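Local atomic coordinates of BtGH115A (Bacteroides thetaiotaomicron, PDB entry 5BY3), a protein that is a family GH115 4-O-methyl-alpha-glucuronidase of a gut bacterium, with specificity for decorated arabinogalactans. Residues N570-Y575 with E587-A592; V516-W521 with A579-E584. All blocks are in the same frame, centred on the assembly; numbering follows the deposited sequence.

Contact 1: N570-Y575 with E587-A592; sequences NRKLLY and EKSDAA
Tyr575 and Lys588 meet with the aliphatic chain of the lysine laid over the phenol ring. Lys588 CD stands above the ring centre, 4.1 Å from the centroid of Tyr575 and only 9° off the ring normal, the geometry of a CH-pi contact. Nearer the backbone the fit is closer still, with Tyr575 CD2 3.4 Å from Lys588 CB. On the other face of the ring lies Arg571 CA, offset toward the rim, so the phenol is sandwiched between its own helix and the lysine chain.

The next residue, Ser589, turns OG anti to its own backbone N, which carries the hydroxyl to the neighbouring helix, where it donates at 2.7 Å to Lys572 O, about a turn before Tyr575. The donor sits 19° from the carbonyl plane. Lys572 CG touches Ser589 OG at 3.6 Å, and the chain then bends away, NZ bonding to the carbonyls of Val624 and Asn626. Ala592 CB fills the end of the interface, 3.5 Å from Lys572 N and 3.7 Å from Arg571 CB.

Helices 552-580 and 587-603 thus form an antiparallel hairpin, their local axes 7.6 Å apart at 160°. The small residues Ser589 and Ala592 permit that close approach, and the chemistry implies a seam of mainly apolar packing, with one bond from a side-chain hydroxyl to a backbone carbonyl joining the helices.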
loop_
_atom_site.group_PDB
_atom_site.type_symbol
_atom_site.label_atom_id
_atom_site.label_comp_id
_atom_site.label_asym_id
_atom_site.label_seq_id
_atom_site.Cartn_x
_atom_site.Cartn_y
_atom_site.Cartn_z
ATOM N N ASN A 570 -1.709 -15.264 17.122
ATOM C CA ASN A 570 -0.537 -15.427 17.979
ATOM C C ASN A 570 -0.792 -16.468 19.062
ATOM O O ASN A 570 0.018 -17.357 19.280
ATOM C CB ASN A 570 -0.025 -14.084 18.477
ATOM C CG ASN A 570 0.815 -13.376 17.424
ATOM O OD1 ASN A 570 2.035 -13.273 17.569
ATOM N ND2 ASN A 570 0.168 -12.898 16.331
ATOM N N ARG A 571 -1.960 -16.402 19.678
ATOM C CA ARG A 571 -2.405 -17.437 20.627
ATOM C C ARG A 571 -2.352 -18.838 20.050
ATOM O O ARG A 571 -1.799 -19.724 20.675
ATOM C CB ARG A 571 -3.814 -17.129 21.138
ATOM C CG ARG A 571 -3.853 -15.910 22.048
ATOM C CD ARG A 571 -5.000 -15.985 23.033
ATOM N NE ARG A 571 -4.934 -14.876 23.977
ATOM C CZ ARG A 571 -5.976 -14.360 24.625
ATOM N NH1 ARG A 571 -7.209 -14.825 24.437
ATOM N NH2 ARG A 571 -5.776 -13.343 25.435
ATOM N N LYS A 572 -2.917 -19.025 18.853
ATOM C CA LYS A 572 -3.029 -20.352 18.249
ATOM C C LYS A 572 -1.658 -20.965 18.050
ATOM O O LYS A 572 -1.419 -22.149 18.393
ATOM C CB LYS A 572 -3.768 -20.304 16.900
ATOM C CG LYS A 572 -4.017 -21.684 16.238
ATOM C CD LYS A 572 -4.513 -21.541 14.800
ATOM C CE LYS A 572 -3.375 -21.298 13.795
ATOM N NZ LYS A 572 -3.887 -21.219 12.404
ATOM N N LEU A 573 -0.764 -20.150 17.506
ATOM C CA LEU A 573 0.561 -20.611 17.139
ATOM C C LEU A 573 1.521 -20.573 18.328
ATOM O O LEU A 573 2.363 -21.460 18.449
ATOM C CB LEU A 573 1.085 -19.860 15.864
ATOM C CG LEU A 573 0.287 -20.363 14.636
ATOM C CD1 LEU A 573 -0.149 -19.287 13.662
ATOM C CD2 LEU A 573 0.984 -21.509 13.927
ATOM N N LEU A 574 1.408 -19.578 19.212
ATOM C CA LEU A 574 2.310 -19.577 20.365
ATOM C C LEU A 574 1.965 -20.611 21.450
ATOM O O LEU A 574 2.894 -21.237 21.981
ATOM C CB LEU A 574 2.525 -18.187 20.931
ATOM C CG LEU A 574 3.328 -17.336 19.962
ATOM C CD1 LEU A 574 3.468 -15.940 20.540
ATOM C CD2 LEU A 574 4.688 -17.952 19.692
ATOM N N TYR A 575 0.670 -20.809 21.763
ATOM C CA TYR A 575 0.268 -21.888 22.688
ATOM C C TYR A 575 0.672 -23.236 22.108
ATOM O O TYR A 575 1.132 -24.101 22.825
ATOM C CB TYR A 575 -1.236 -21.925 22.948
ATOM C CG TYR A 575 -1.862 -20.755 23.704
ATOM C CD1 TYR A 575 -1.177 -20.093 24.729
ATOM C CD2 TYR A 575 -3.199 -20.372 23.429
ATOM C CE1 TYR A 575 -1.761 -19.033 25.411
ATOM C CE2 TYR A 575 -3.807 -19.326 24.117
ATOM C CZ TYR A 575 -3.093 -18.657 25.110
ATOM O OH TYR A 575 -3.710 -17.611 25.783
ATOM N N GLU A 587 -5.429 -27.679 23.834
ATOM C CA GLU A 587 -6.792 -27.208 23.704
ATOM C C GLU A 587 -6.871 -25.685 23.594
ATOM O O GLU A 587 -7.770 -25.159 22.948
ATOM C CB GLU A 587 -7.666 -27.752 24.834
ATOM C CG GLU A 587 -8.334 -29.090 24.496
ATOM C CD GLU A 587 -9.566 -28.979 23.572
ATOM O OE1 GLU A 587 -9.968 -30.014 22.987
ATOM O OE2 GLU A 587 -10.148 -27.877 23.419
ATOM N N LYS A 588 -5.916 -24.986 24.197
ATOM C CA LYS A 588 -5.867 -23.528 24.096
ATOM C C LYS A 588 -5.600 -23.076 22.646
ATOM O O LYS A 588 -6.137 -22.045 22.192
ATOM C CB LYS A 588 -4.807 -22.958 25.026
ATOM C CG LYS A 588 -5.132 -23.085 26.498
ATOM C CD LYS A 588 -4.440 -21.988 27.265
ATOM C CE LYS A 588 -5.331 -21.459 28.387
ATOM N NZ LYS A 588 -4.564 -20.599 29.338
ATOM N N SER A 589 -4.815 -23.881 21.920
ATOM C CA SER A 589 -4.492 -23.605 20.515
ATOM C C SER A 589 -5.712 -23.746 19.642
ATOM O O SER A 589 -5.991 -22.876 18.800
ATOM C CB SER A 589 -3.384 -24.516 20.018
ATOM O OG SER A 589 -3.144 -24.273 18.652
ATOM N N ASP A 590 -6.440 -24.841 19.857
ATOM C CA ASP A 590 -7.704 -25.084 19.175
ATOM C C ASP A 590 -8.736 -24.011 19.508
ATOM O O ASP A 590 -9.432 -23.532 18.615
ATOM C CB ASP A 590 -8.220 -26.510 19.428
ATOM C CG ASP A 590 -7.450 -27.596 18.610
ATOM O OD1 ASP A 590 -6.939 -27.317 17.495
ATOM O OD2 ASP A 590 -7.375 -28.753 19.078
ATOM N N ALA A 591 -8.810 -23.600 20.768
ATOM C CA ALA A 591 -9.784 -22.583 21.154
ATOM C C ALA A 591 -9.534 -21.251 20.410
ATOM O O ALA A 591 -10.478 -20.616 19.886
ATOM C CB ALA A 591 -9.820 -22.388 22.674
ATOM N N ALA A 592 -8.256 -20.875 20.363
ATOM C CA ALA A 592 -7.759 -19.698 19.651
ATOM C C ALA A 592 -8.117 -19.767 18.178
ATOM O O ALA A 592 -8.615 -18.783 17.622
ATOM C CB ALA A 592 -6.253 -19.567 19.826
#

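Contact 2: V516-W521 with A579-E584; sequences VKDLPW and ARHDKE
Segment 516-521 is a loop without regular structure, extended through Leu519 and then turned at Pro520 in an inverse gamma turn; it passes the C-terminal end of helix 552-580 with the backbones well apart, the nearest CA atoms, those of Asp518 and Arg580, being 9.0 Å from each other. Side chains therefore bridge the distance. Asp518 OD1 takes two hydrogen bonds from Arg580, one from NE at 3.1 Å and one from NH2 at 2.9 Å, a side-on salt bridge in which both nitrogens grip a single oxygen. That oxygen lies 4° out of the guanidinium plane, and carboxylate and guanidinium are nearly coplanar, 28° apart. A bend at chi3 (-68°) turns the guanidinium of Arg580 to present this NE edge. The helix ends here in a Schellman motif, with Asp582 as the C-prime residue of positive phi: Asp582 N bonds to Ala579 O at 3.0 Å and Lys583 N to Leu578 O. An alanine in place of Asp518 removes the oxygen that takes both bonds, and Arg580 would probably lose its charge partner and be freer to turn. Lys517 CA lies over one face of the Arg580 guanidinium, toward its rim, while Val516 CG1 approaches NH1 of Arg580 at 4.0 Å. His581 ND1 is hydrogen-bonded to Gln577 O.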
loop_
_atom_site.group_PDB
_atom_site.type_symbol
_atom_site.label_atom_id
_atom_site.label_comp_id
_atom_site.label_asym_id
_atom_site.label_seq_id
_atom_site.Cartn_x
_atom_site.Cartn_y
_atom_site.Cartn_z
ATOM N N VAL A 516 4.583 -26.383 10.227
ATOM C CA VAL A 516 4.616 -25.441 11.336
ATOM C C VAL A 516 5.675 -25.835 12.418
ATOM O O VAL A 516 5.792 -27.014 12.807
ATOM C CB VAL A 516 3.199 -25.233 11.903
ATOM C CG1 VAL A 516 3.239 -24.593 13.283
ATOM C CG2 VAL A 516 2.366 -24.355 10.969
ATOM N N LYS A 517 6.445 -24.844 12.886
ATOM C CA LYS A 517 7.619 -25.096 13.724
ATOM C C LYS A 517 7.981 -23.878 14.570
ATOM O O LYS A 517 7.619 -22.755 14.222
ATOM C CB LYS A 517 8.814 -25.529 12.864
ATOM C CG LYS A 517 9.280 -24.460 11.871
ATOM C CD LYS A 517 9.548 -25.036 10.486
ATOM C CE LYS A 517 11.021 -25.273 10.318
ATOM N NZ LYS A 517 11.732 -23.972 10.501
ATOM N N ASP A 518 8.704 -24.117 15.667
ATOM C CA ASP A 518 9.156 -23.074 16.597
ATOM C C ASP A 518 9.717 -21.825 15.900
ATOM O O ASP A 518 10.506 -21.907 14.944
ATOM C CB ASP A 518 10.261 -23.602 17.550
ATOM C CG ASP A 518 9.823 -24.793 18.416
ATOM O OD1 ASP A 518 8.634 -25.211 18.403
ATOM O OD2 ASP A 518 10.713 -25.304 19.130
ATOM N N LEU A 519 9.318 -20.676 16.410
ATOM C CA LEU A 519 10.006 -19.439 16.138
ATOM C C LEU A 519 11.186 -19.455 17.090
ATOM O O LEU A 519 11.061 -20.049 18.165
ATOM C CB LEU A 519 9.071 -18.258 16.403
ATOM C CG LEU A 519 7.940 -18.203 15.370
ATOM C CD1 LEU A 519 6.703 -17.656 16.008
ATOM C CD2 LEU A 519 8.327 -17.374 14.156
ATOM N N PRO A 520 12.345 -18.851 16.701
ATOM C CA PRO A 520 13.511 -18.939 17.620
ATOM C C PRO A 520 13.425 -17.936 18.788
ATOM O O PRO A 520 14.276 -17.019 18.915
ATOM C CB PRO A 520 14.720 -18.662 16.699
ATOM C CG PRO A 520 14.165 -17.900 15.506
ATOM C CD PRO A 520 12.673 -18.175 15.420
ATOM N N TRP A 521 12.387 -18.091 19.619
ATOM C CA TRP A 521 12.157 -17.187 20.746
ATOM C C TRP A 521 12.090 -17.971 22.074
ATOM O O TRP A 521 11.688 -19.126 22.089
ATOM C CB TRP A 521 10.881 -16.360 20.543
ATOM C CG TRP A 521 10.754 -15.525 19.276
ATOM C CD1 TRP A 521 11.768 -15.103 18.413
ATOM C CD2 TRP A 521 9.537 -14.975 18.745
ATOM N NE1 TRP A 521 11.227 -14.352 17.377
ATOM C CE2 TRP A 521 9.868 -14.273 17.552
ATOM C CE3 TRP A 521 8.191 -15.029 19.148
ATOM C CZ2 TRP A 521 8.911 -13.622 16.795
ATOM C CZ3 TRP A 521 7.266 -14.413 18.401
ATOM C CH2 TRP A 521 7.612 -13.690 17.242
ATOM N N ALA A 579 2.884 -25.886 23.835
ATOM C CA ALA A 579 2.310 -27.233 23.927
ATOM C C ALA A 579 3.213 -28.368 23.435
ATOM O O ALA A 579 3.294 -29.400 24.096
ATOM C CB ALA A 579 0.958 -27.288 23.224
ATOM N N ARG A 580 3.851 -28.186 22.272
ATOM C CA ARG A 580 4.904 -29.088 21.763
ATOM C C ARG A 580 5.967 -29.384 22.802
ATOM O O ARG A 580 6.498 -30.486 22.831
ATOM C CB ARG A 580 5.614 -28.491 20.519
ATOM C CG ARG A 580 4.833 -28.608 19.210
ATOM C CD ARG A 580 5.705 -28.332 17.984
ATOM N NE ARG A 580 6.157 -26.931 17.884
ATOM C CZ ARG A 580 5.454 -25.943 17.335
ATOM N NH1 ARG A 580 4.231 -26.156 16.831
ATOM N NH2 ARG A 580 5.962 -24.727 17.307
ATOM N N HIS A 581 6.329 -28.374 23.601
ATOM C CA HIS A 581 7.348 -28.539 24.642
ATOM C C HIS A 581 6.756 -28.836 26.042
ATOM O O HIS A 581 7.452 -28.683 27.037
ATOM C CB HIS A 581 8.285 -27.312 24.705
ATOM C CG HIS A 581 9.140 -27.140 23.492
ATOM N ND1 HIS A 581 8.713 -26.449 22.372
ATOM C CD2 HIS A 581 10.397 -27.565 23.222
ATOM C CE1 HIS A 581 9.669 -26.466 21.459
ATOM N NE2 HIS A 581 10.705 -27.127 21.954
ATOM N N ASP A 582 5.487 -29.266 26.106
ATOM C CA ASP A 582 4.884 -29.815 27.335
ATOM C C ASP A 582 4.802 -28.720 28.411
ATOM O O ASP A 582 5.032 -28.965 29.603
ATOM C CB ASP A 582 5.705 -31.047 27.809
ATOM C CG ASP A 582 4.861 -32.131 28.465
ATOM O OD1 ASP A 582 4.023 -32.748 27.760
ATOM O OD2 ASP A 582 5.077 -32.393 29.677
ATOM N N LYS A 583 4.488 -27.505 27.963
ATOM C CA LYS A 583 4.429 -26.322 28.834
ATOM C C LYS A 583 3.060 -25.628 28.795
ATOM O O LYS A 583 2.881 -24.549 29.413
ATOM C CB LYS A 583 5.525 -25.323 28.453
ATOM C CG LYS A 583 6.892 -25.937 28.444
ATOM C CD LYS A 583 7.980 -24.976 28.835
ATOM C CE LYS A 583 8.942 -25.732 29.739
ATOM N NZ LYS A 583 10.342 -25.344 29.453
ATOM N N GLU A 584 2.123 -26.260 28.063
ATOM C CA GLU A 584 0.779 -25.769 27.805
ATOM C C GLU A 584 -0.111 -26.829 27.242
ATOM O O GLU A 584 0.373 -27.783 26.628
ATOM C CB GLU A 584 0.791 -24.659 26.765
ATOM C CG GLU A 584 0.707 -23.267 27.367
ATOM C CD GLU A 584 -0.645 -22.966 28.001
ATOM O OE1 GLU A 584 -1.585 -23.804 27.873
ATOM O OE2 GLU A 584 -0.746 -21.887 28.640
#

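How the contacts relate
Both contacts draw on helix 552-580: contact 1 uses a buried-to-partly-exposed flank of it, contact 2 its C-terminal end at the protein surface. Their centres are 11 Å apart, and they touch through apolar packing, with Leu573 CD2 3.9 Å from Val516 CG1 and Leu574 CD2 4.2 Å from Leu519 CD1. The helix thus turns one side to helix 587-603 and other side chains to the loop 516-521. Contact 1 buries more surface, 293 against 195 Å², by bringing two helix backbones close together; contact 2 spans a wider gap with a long arginine reaching a short aspartate. Mainly apolar packing with one uncharged hydrogen bond accordingly gives way to a salt bridge toward the helix end.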